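Local coordinates for protein putative glycosyl hydrolase (Bacteroides thetaiotaomicron VPI-5482, PDB 3K11) that is a putative glycosyl hydrolase with the helical toroid fold expected for its family, probably cleaving glycosidic bonds in a substrate not yet known, at residues H142-A147 against N179-L184; L157-E162 against M214-K219; A339-W344 against G407-R412. All coordinates share one frame; numbering follows the deposited sequence. Where two conformers were deposited one is given.

Contact 1 of 3, residues H142-A147 against N179-L184; sequences HALDDA and NKEYRL. With EDO (1,2-ethanediol), chain I.
Glu181 meets the 142-147 loop through its aliphatic stem and one carboxylate oxygen. Its CG lies 3.8 Å from CG of Leu144 and equally near the CD2 branch of that leucine, the two side chains crossing at about a right angle. Beyond the stem, Glu181 OE1 approaches the backbone of the loop, with CA of Ala143 3.7 Å away. The first torsion, with CG anti to the backbone N (chi1 174°), sets CG against Leu144, and the bend at chi2 (51°) turns the carboxylate, with OE1, toward the loop backbone. Of two bridging waters, one donates to Glu181 OE1 at 3.2 Å and accepts from Leu144 N at 3.1 Å; the other donates to His142 O at 2.6 Å and only weakly to Glu181 OE1. In the mainly helical family 88 fold, the contact joins the link between helices 133-139 and 148-160 to the end of helix 167-180 and the chain leaving it. Within that link, Asp146 holds the turn: its OD2 accepts the N-H of His142 at 2.9 Å on its anti lone pair, with an N-H...O angle of 169°, while its OD1 is bonded to Gln137. Further out, Leu144 also packs on Ile177 of helix 167-180 and on Met206 of helix 202-217, and both Asp145 carboxylate oxygens accept hydroxyls of an ethanediol, probably from the crystallisation liquor.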
loop_
_atom_site.group_PDB
_atom_site.type_symbol
_atom_site.label_atom_id
_atom_site.label_comp_id
_atom_site.label_asym_id
_atom_site.label_seq_id
_atom_site.Cartn_x
_atom_site.Cartn_y
_atom_site.Cartn_z
ATOM N N HIS A 142 14.812 -30.584 -21.361
ATOM C CA HIS A 142 15.057 -29.445 -22.219
ATOM C C HIS A 142 15.050 -28.096 -21.518
ATOM O O HIS A 142 15.274 -27.097 -22.176
ATOM C CB HIS A 142 14.035 -29.417 -23.344
ATOM C CG HIS A 142 14.165 -30.578 -24.260
ATOM N ND1 HIS A 142 13.170 -31.510 -24.429
ATOM C CD2 HIS A 142 15.201 -30.990 -25.019
ATOM C CE1 HIS A 142 13.584 -32.439 -25.272
ATOM N NE2 HIS A 142 14.813 -32.148 -25.642
ATOM N N ALA A 143 14.866 -28.063 -20.200
ATOM C CA ALA A 143 14.783 -26.813 -19.442
ATOM C C ALA A 143 15.148 -27.159 -18.022
ATOM O O ALA A 143 15.041 -28.304 -17.631
ATOM C CB ALA A 143 13.369 -26.245 -19.505
ATOM N N LEU A 144 15.599 -26.192 -17.239
ATOM C CA LEU A 144 15.954 -26.456 -15.853
ATOM C C LEU A 144 14.772 -27.043 -15.043
ATOM O O LEU A 144 14.989 -27.820 -14.086
ATOM C CB LEU A 144 16.463 -25.185 -15.183
ATOM C CG LEU A 144 17.757 -24.573 -15.653
ATOM C CD1 LEU A 144 17.957 -23.344 -14.806
ATOM C CD2 LEU A 144 18.900 -25.575 -15.445
ATOM N N ASP A 145 13.549 -26.672 -15.443
ATOM C CA ASP A 145 12.286 -27.230 -14.885
ATOM C C ASP A 145 12.182 -28.706 -14.990
ATOM O O ASP A 145 11.424 -29.317 -14.242
ATOM C CB ASP A 145 11.071 -26.789 -15.690
ATOM C CG ASP A 145 10.680 -25.396 -15.433
ATOM O OD1 ASP A 145 11.252 -24.767 -14.526
ATOM O OD2 ASP A 145 9.763 -24.949 -16.141
ATOM N N ASP A 146 12.884 -29.257 -15.962
ATOM C CA ASP A 146 12.859 -30.711 -16.230
ATOM C C ASP A 146 13.914 -31.445 -15.435
ATOM O O ASP A 146 13.954 -32.653 -15.513
ATOM C CB ASP A 146 13.157 -30.975 -17.708
ATOM C CG ASP A 146 12.068 -30.494 -18.640
ATOM O OD1 ASP A 146 10.903 -30.359 -18.194
ATOM O OD2 ASP A 146 12.370 -30.327 -19.846
ATOM N N ALA A 147 14.780 -30.747 -14.682
ATOM C CA ALA A 147 15.974 -31.372 -14.130
ATOM C C ALA A 147 16.392 -30.974 -12.742
ATOM O O ALA A 147 16.738 -31.821 -11.919
ATOM C CB ALA A 147 17.178 -31.128 -15.100
ATOM N N ASN A 179 25.931 -27.986 -18.985
ATOM C CA ASN A 179 26.452 -27.893 -20.327
ATOM C C ASN A 179 25.483 -27.534 -21.459
ATOM O O ASN A 179 25.920 -27.047 -22.486
ATOM C CB ASN A 179 27.077 -29.238 -20.704
ATOM C CG ASN A 179 28.258 -29.601 -19.835
ATOM O OD1 ASN A 179 29.098 -28.769 -19.595
ATOM N ND2 ASN A 179 28.356 -30.848 -19.427
ATOM N N LYS A 180 24.199 -27.813 -21.308
ATOM C CA LYS A 180 23.242 -27.602 -22.367
ATOM C C LYS A 180 22.260 -26.456 -22.182
ATOM O O LYS A 180 21.853 -25.824 -23.156
ATOM C CB LYS A 180 22.479 -28.881 -22.561
ATOM C CG LYS A 180 23.402 -30.030 -22.987
ATOM C CD LYS A 180 22.576 -31.245 -23.328
ATOM C CE LYS A 180 23.477 -32.433 -23.758
ATOM N NZ LYS A 180 22.661 -33.685 -24.032
ATOM N N GLU A 181 21.857 -26.202 -20.951
ATOM C CA GLU A 181 20.923 -25.117 -20.669
ATOM C C GLU A 181 21.398 -23.781 -21.248
ATOM O O GLU A 181 22.567 -23.432 -21.100
ATOM C CB GLU A 181 20.735 -24.984 -19.148
ATOM C CG GLU A 181 19.897 -23.781 -18.674
ATOM C CD GLU A 181 18.555 -23.646 -19.383
ATOM O OE1 GLU A 181 17.801 -24.650 -19.466
ATOM O OE2 GLU A 181 18.252 -22.541 -19.873
ATOM N N TYR A 182 20.482 -23.043 -21.885
ATOM C CA TYR A 182 20.771 -21.731 -22.426
ATOM C C TYR A 182 21.151 -20.754 -21.305
ATOM O O TYR A 182 20.599 -20.797 -20.187
ATOM C CB TYR A 182 19.548 -21.166 -23.137
ATOM C CG TYR A 182 19.841 -19.858 -23.835
ATOM C CD1 TYR A 182 20.556 -19.839 -25.015
ATOM C CD2 TYR A 182 19.405 -18.651 -23.335
ATOM C CE1 TYR A 182 20.870 -18.645 -25.645
ATOM C CE2 TYR A 182 19.703 -17.457 -23.970
ATOM C CZ TYR A 182 20.458 -17.459 -25.115
ATOM O OH TYR A 182 20.763 -16.305 -25.774
ATOM N N ARG A 183 22.121 -19.895 -21.624
ATOM C CA ARG A 183 22.601 -18.890 -20.677
ATOM C C ARG A 183 22.798 -17.566 -21.399
ATOM O O ARG A 183 23.031 -17.533 -22.612
ATOM C CB ARG A 183 23.948 -19.294 -20.126
ATOM C CG ARG A 183 23.954 -20.582 -19.281
ATOM C CD ARG A 183 25.313 -21.086 -19.237
ATOM N NE ARG A 183 25.581 -22.322 -18.473
ATOM C CZ ARG A 183 26.235 -22.387 -17.299
ATOM N NH1 ARG A 183 26.601 -21.282 -16.637
ATOM N NH2 ARG A 183 26.520 -23.572 -16.770
ATOM N N LEU A 184 22.770 -16.487 -20.624
ATOM C CA LEU A 184 23.182 -15.170 -21.102
ATOM C C LEU A 184 24.669 -15.193 -21.408
ATOM O O LEU A 184 25.352 -16.168 -21.084
ATOM C CB LEU A 184 22.914 -14.090 -20.035
ATOM C CG LEU A 184 21.481 -13.772 -19.579
ATOM C CD1 LEU A 184 21.460 -12.576 -18.614
ATOM C CD2 LEU A 184 20.543 -13.548 -20.761
HETATM C C1 EDO I . 8.862 -22.888 -13.635
HETATM O O1 EDO I . 10.183 -22.368 -13.535
HETATM C C2 EDO I . 8.141 -22.113 -14.721
HETATM O O2 EDO I . 8.492 -22.710 -15.947
HETATM O O HOH W 1 15.715 -24.569 -22.192
HETATM O O HOH W 2 15.154 -23.295 -18.227
#

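Contact 2 of 3, residues L157-E162 against M214-K219; sequences LRLKDE and MSRYDK. With EDO (1,2-ethanediol), chain P.
The hydroxyl of Tyr217 has two partners: OH accepts the N-H of Arg158 NE at 3.0 Å and is also hydrogen-bonded to Asp167 OD1. The bond from Arg158 is bent, with an N-H...O angle of 139°, and the hydroxyl is tilted from the guanidinium plane. With CG anti to the backbone N (chi1 -177°) and an extended chain as far as NE, the arginine reaches along the rim of the tyrosine, where its CD meets the ring edge in plane, 3.8 Å from CE1. Guanidinium and ring are turned 68° apart, an edge contact and no stack. The far end of the arginine is tied back to the chain just after its helix, for NH1 donates to Glu162 O at 2.8 Å and also to Leu164 O, which limits how the guanidinium can rotate.

Leu159 splits its two branches between neighbouring residues of the other helix. CD1 rests over one face of the Arg216 guanidinium, 3.5 Å from NH1, an atom whose hydrogen bond goes to Gln213. CD2 lies 4.0 Å from CD1 of Tyr217, approaching the ring obliquely.

This surface contact joins the C-terminal ends of helices 148-160 and 202-217. Tyr217 also leans on Ile170 and Gln171 of helix 167-180, Leu157 packs on helix 101-128 and Ser215 touches helix 222-240, placing the contact among successive helices of the helical toroid.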
loop_
_atom_site.group_PDB
_atom_site.type_symbol
_atom_site.label_atom_id
_atom_site.label_comp_id
_atom_site.label_asym_id
_atom_site.label_seq_id
_atom_site.Cartn_x
_atom_site.Cartn_y
_atom_site.Cartn_z
ATOM N N LEU A 157 19.941 -37.412 -1.278
ATOM C CA LEU A 157 19.723 -38.743 -0.717
ATOM C C LEU A 157 20.873 -39.699 -1.021
ATOM O O LEU A 157 21.278 -40.478 -0.165
ATOM C CB LEU A 157 18.383 -39.332 -1.164
ATOM C CG LEU A 157 17.927 -40.599 -0.402
ATOM C CD1 LEU A 157 17.865 -40.340 1.105
ATOM C CD2 LEU A 157 16.546 -41.032 -0.901
ATOM N N ARG A 158 21.434 -39.620 -2.224
ATOM C CA ARG A 158 22.523 -40.502 -2.530
ATOM C C ARG A 158 23.731 -40.249 -1.636
ATOM O O ARG A 158 24.457 -41.185 -1.277
ATOM C CB ARG A 158 22.919 -40.434 -3.996
ATOM C CG ARG A 158 24.022 -41.426 -4.327
ATOM C CD ARG A 158 24.055 -41.743 -5.808
ATOM N NE ARG A 158 25.388 -42.241 -6.103
ATOM C CZ ARG A 158 25.820 -43.438 -5.768
ATOM N NH1 ARG A 158 25.009 -44.333 -5.215
ATOM N NH2 ARG A 158 27.084 -43.764 -6.016
ATOM N N LEU A 159 23.975 -39.001 -1.279
ATOM C CA LEU A 159 25.067 -38.715 -0.358
ATOM C C LEU A 159 24.804 -39.279 1.036
ATOM O O LEU A 159 25.746 -39.478 1.793
ATOM C CB LEU A 159 25.357 -37.225 -0.304
ATOM C CG LEU A 159 26.023 -36.670 -1.577
ATOM C CD1 LEU A 159 26.015 -35.132 -1.555
ATOM C CD2 LEU A 159 27.446 -37.193 -1.806
ATOM N N LYS A 160 23.551 -39.579 1.358
ATOM C CA LYS A 160 23.206 -40.246 2.619
ATOM C C LYS A 160 23.151 -41.763 2.481
ATOM O O LYS A 160 23.195 -42.466 3.491
ATOM C CB LYS A 160 21.873 -39.734 3.139
ATOM C CG LYS A 160 21.853 -38.270 3.511
ATOM C CD LYS A 160 20.442 -37.842 3.908
ATOM C CE LYS A 160 20.414 -36.424 4.539
ATOM N NZ LYS A 160 19.279 -36.185 5.526
ATOM N N ASP A 161 23.113 -42.269 1.245
ATOM C CA ASP A 161 22.972 -43.688 0.967
ATOM C C ASP A 161 23.609 -44.081 -0.368
ATOM O O ASP A 161 22.984 -44.046 -1.413
ATOM C CB ASP A 161 21.490 -44.045 0.922
ATOM C CG ASP A 161 21.243 -45.510 0.673
ATOM O OD1 ASP A 161 22.217 -46.304 0.609
ATOM O OD2 ASP A 161 20.055 -45.872 0.542
ATOM N N GLU A 162 24.845 -44.551 -0.293
ATOM C CA GLU A 162 25.615 -44.959 -1.442
ATOM C C GLU A 162 24.949 -46.097 -2.203
ATOM O O GLU A 162 25.308 -46.343 -3.332
ATOM C CB GLU A 162 27.037 -45.405 -0.992
HETATM N N MSE A 214 25.939 -30.499 -6.367
HETATM C CA MSE A 214 26.975 -31.182 -7.148
HETATM C C MSE A 214 28.356 -30.885 -6.605
HETATM O O MSE A 214 29.256 -31.727 -6.758
HETATM C CB MSE A 214 26.997 -30.816 -8.627
HETATM C CG MSE A 214 26.200 -31.604 -9.546
HETATM SE SE MSE A 214 26.253 -33.503 -9.485
HETATM C CE MSE A 214 27.457 -33.996 -10.779
ATOM N N SER A 215 28.554 -29.719 -5.969
ATOM C CA SER A 215 29.850 -29.451 -5.339
ATOM C C SER A 215 30.152 -30.462 -4.243
ATOM O O SER A 215 31.310 -30.702 -3.943
ATOM C CB SER A 215 29.937 -28.019 -4.778
ATOM O OG SER A 215 29.342 -27.919 -3.503
ATOM N N ARG A 216 29.117 -31.045 -3.642
ATOM C CA ARG A 216 29.246 -32.058 -2.599
ATOM C C ARG A 216 29.387 -33.462 -3.178
ATOM O O ARG A 216 29.975 -34.362 -2.552
ATOM C CB ARG A 216 28.008 -32.055 -1.682
ATOM C CG ARG A 216 27.697 -30.740 -0.993
ATOM C CD ARG A 216 26.427 -30.832 -0.172
ATOM N NE ARG A 216 26.594 -31.825 0.885
ATOM C CZ ARG A 216 25.689 -32.744 1.268
ATOM N NH1 ARG A 216 24.473 -32.876 0.701
ATOM N NH2 ARG A 216 26.020 -33.569 2.251
ATOM N N TYR A 217 28.868 -33.645 -4.385
ATOM C CA TYR A 217 28.771 -34.978 -5.014
ATOM C C TYR A 217 29.963 -35.323 -5.868
ATOM O O TYR A 217 30.368 -36.492 -5.929
ATOM C CB TYR A 217 27.520 -35.020 -5.874
ATOM C CG TYR A 217 27.132 -36.367 -6.434
ATOM C CD1 TYR A 217 26.364 -37.254 -5.693
ATOM C CD2 TYR A 217 27.447 -36.704 -7.725
ATOM C CE1 TYR A 217 25.972 -38.452 -6.201
ATOM C CE2 TYR A 217 27.061 -37.883 -8.255
ATOM C CZ TYR A 217 26.349 -38.787 -7.485
ATOM O OH TYR A 217 25.941 -39.985 -8.046
ATOM N N ASP A 218 30.513 -34.326 -6.543
ATOM C CA ASP A 218 31.700 -34.505 -7.355
ATOM C C ASP A 218 32.892 -33.844 -6.614
ATOM O O ASP A 218 33.115 -32.651 -6.701
ATOM C CB ASP A 218 31.439 -33.933 -8.750
ATOM C CG ASP A 218 32.608 -34.084 -9.684
ATOM O OD1 ASP A 218 33.684 -34.482 -9.219
ATOM O OD2 ASP A 218 32.427 -33.786 -10.884
ATOM N N LYS A 219 33.638 -34.663 -5.888
ATOM C CA LYS A 219 34.796 -34.239 -5.084
ATOM C C LYS A 219 35.800 -33.383 -5.881
ATOM O O LYS A 219 36.264 -32.304 -5.431
ATOM C CB LYS A 219 35.503 -35.504 -4.560
HETATM C C1 EDO P . 26.447 -43.945 3.001
HETATM O O1 EDO P . 26.027 -44.839 1.991
HETATM C C2 EDO P . 27.105 -42.770 2.306
HETATM O O2 EDO P . 26.923 -41.676 3.197
#

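Contact 3 of 3, residues A339-W344 against G407-R412; sequences AINKGW and GAEMIR
Asn341 and Glu409 run alongside each other, pointing opposite ways, their amide and carboxylate planes 53° apart, and a short, nearly straight bond joins them. Asn341 ND2 donates to Glu409 OE2 at 2.9 Å with an N-H...O angle of 169°. The oxygen lies in the plane of the amide, whereas the nitrogen meets the carboxylate from above its plane. The same ND2 makes a weak bond to Glu409 O at 3.5 Å, spanning side chain and backbone of one residue. Arg412 slants across the asparagine and touches it with its stem, CG lying 3.2 Å from Asn341 ND2; bends at chi2 and chi3 carry its guanidinium away to a salt bridge with Glu96. His338 also bonds to OE2 of the buried Glu409. A leucine in place of Asn341 would probably leave Glu409 OE2 without this amide hydrogen bond and set an apolar branch against the carboxylate. The contact binds the last turn of helix 326-342, closed by a Schellman motif at Gly343, to helix 400-416. Met410, on the same helix as Glu409, packs on helices 326-342 and 347-362, while Trp344, just past the motif, lies against helix 265-281.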
loop_
_atom_site.group_PDB
_atom_site.type_symbol
_atom_site.label_atom_id
_atom_site.label_comp_id
_atom_site.label_asym_id
_atom_site.label_seq_id
_atom_site.Cartn_x
_atom_site.Cartn_y
_atom_site.Cartn_z
ATOM N N ALA A 339 16.042 -20.602 8.809
ATOM C CA ALA A 339 17.003 -19.528 9.075
ATOM C C ALA A 339 17.126 -19.301 10.587
ATOM O O ALA A 339 18.209 -19.014 11.072
ATOM C CB ALA A 339 16.583 -18.222 8.378
ATOM N N ILE A 340 16.022 -19.433 11.327
ATOM C CA ILE A 340 16.099 -19.328 12.785
ATOM C C ILE A 340 16.874 -20.512 13.343
ATOM O O ILE A 340 17.803 -20.322 14.177
ATOM C CB ILE A 340 14.701 -19.289 13.467
ATOM C CG1 ILE A 340 13.932 -18.011 13.072
ATOM C CG2 ILE A 340 14.863 -19.332 15.005
ATOM C CD1 ILE A 340 12.367 -18.089 13.299
ATOM N N ASN A 341 16.518 -21.708 12.878
ATOM C CA ASN A 341 17.196 -22.932 13.321
ATOM C C ASN A 341 18.684 -22.883 13.024
ATOM O O ASN A 341 19.485 -23.394 13.826
ATOM C CB ASN A 341 16.581 -24.164 12.668
ATOM C CG ASN A 341 15.177 -24.473 13.182
ATOM O OD1 ASN A 341 14.836 -24.131 14.323
ATOM N ND2 ASN A 341 14.407 -25.203 12.382
ATOM N N LYS A 342 19.059 -22.301 11.883
ATOM C CA LYS A 342 20.477 -22.199 11.483
ATOM C C LYS A 342 21.239 -21.079 12.133
ATOM O O LYS A 342 22.440 -21.019 11.996
ATOM C CB LYS A 342 20.609 -22.063 9.950
ATOM C CG LYS A 342 20.127 -23.256 9.200
ATOM C CD LYS A 342 21.112 -24.457 9.230
ATOM C CE LYS A 342 22.219 -24.323 8.246
ATOM N NZ LYS A 342 22.914 -25.633 8.083
ATOM N N GLY A 343 20.567 -20.192 12.840
ATOM C CA GLY A 343 21.201 -19.047 13.470
ATOM C C GLY A 343 21.403 -17.878 12.532
ATOM O O GLY A 343 22.174 -16.991 12.859
ATOM N N TRP A 344 20.744 -17.868 11.368
ATOM C CA TRP A 344 20.907 -16.785 10.387
ATOM C C TRP A 344 20.062 -15.550 10.672
ATOM O O TRP A 344 20.469 -14.433 10.355
ATOM C CB TRP A 344 20.565 -17.268 8.989
ATOM C CG TRP A 344 21.342 -18.438 8.538
ATOM C CD1 TRP A 344 22.547 -18.855 8.955
ATOM C CD2 TRP A 344 20.957 -19.320 7.477
ATOM N NE1 TRP A 344 22.934 -19.973 8.246
ATOM C CE2 TRP A 344 21.956 -20.276 7.341
ATOM C CE3 TRP A 344 19.840 -19.395 6.655
ATOM C CZ2 TRP A 344 21.885 -21.277 6.399
ATOM C CZ3 TRP A 344 19.749 -20.406 5.721
ATOM C CH2 TRP A 344 20.757 -21.350 5.618
ATOM N N GLY A 407 6.383 -27.765 7.563
ATOM C CA GLY A 407 5.967 -28.523 8.739
ATOM C C GLY A 407 7.152 -29.176 9.380
ATOM O O GLY A 407 7.340 -29.095 10.587
ATOM N N ALA A 408 7.962 -29.836 8.563
ATOM C CA ALA A 408 9.169 -30.488 9.073
ATOM C C ALA A 408 10.057 -29.526 9.844
ATOM O O ALA A 408 10.563 -29.859 10.915
ATOM C CB ALA A 408 9.964 -31.089 7.922
ATOM N N GLU A 409 10.234 -28.331 9.295
ATOM C CA GLU A 409 11.107 -27.339 9.884
ATOM C C GLU A 409 10.470 -26.667 11.095
ATOM O O GLU A 409 11.150 -26.351 12.110
ATOM C CB GLU A 409 11.508 -26.291 8.823
ATOM C CG GLU A 409 12.790 -25.579 9.139
ATOM C CD GLU A 409 14.024 -26.466 9.102
ATOM O OE1 GLU A 409 13.978 -27.540 8.518
ATOM O OE2 GLU A 409 15.020 -26.056 9.689
HETATM N N MSE A 410 9.162 -26.499 11.056
HETATM C CA MSE A 410 8.453 -26.026 12.248
HETATM C C MSE A 410 8.574 -26.994 13.415
HETATM O O MSE A 410 8.730 -26.568 14.577
HETATM C CB MSE A 410 6.961 -25.755 11.951
HETATM C CG MSE A 410 6.660 -24.528 11.132
HETATM SE SE MSE A 410 7.170 -22.906 11.952
HETATM C CE MSE A 410 6.377 -23.123 13.659
ATOM N N ILE A 411 8.575 -28.291 13.152
ATOM C CA ILE A 411 8.765 -29.269 14.233
ATOM C C ILE A 411 10.131 -29.070 14.889
ATOM O O ILE A 411 10.216 -29.033 16.132
ATOM C CB ILE A 411 8.556 -30.729 13.732
ATOM C CG1 ILE A 411 7.059 -30.941 13.435
ATOM C CG2 ILE A 411 9.123 -31.828 14.741
ATOM C CD1 ILE A 411 6.722 -32.167 12.491
ATOM N N ARG A 412 11.181 -28.918 14.070
ATOM C CA ARG A 412 12.524 -28.629 14.595
ATOM C C ARG A 412 12.497 -27.369 15.443
ATOM O O ARG A 412 12.996 -27.352 16.566
ATOM C CB ARG A 412 13.521 -28.417 13.459
ATOM C CG ARG A 412 14.933 -28.020 13.907
ATOM C CD ARG A 412 15.693 -29.207 14.366
ATOM N NE ARG A 412 16.352 -29.901 13.257
ATOM C CZ ARG A 412 16.743 -31.179 13.285
ATOM N NH1 ARG A 412 16.514 -31.963 14.349
ATOM N NH2 ARG A 412 17.345 -31.697 12.221
#

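Overall arrangement
Contacts 1 and 2 interlock along the chain, their segments alternating, with centres 21 Å apart and nearest atoms about 9 Å apart. Between its two segments contact 1 takes in helix 148-160 and most of helix 167-180, and contact 2 joins the end of the first of these to helix 202-217. Contact 3 comes later in sequence and joins two later helices, 326-342 and 400-416. Its centre is 31 Å from that of contact 1, on the opposite side of the chain's centre, and 23 Å from that of contact 2. All three lie in the family 88 region and none touches another; they fasten helix ends at separate places round the toroid.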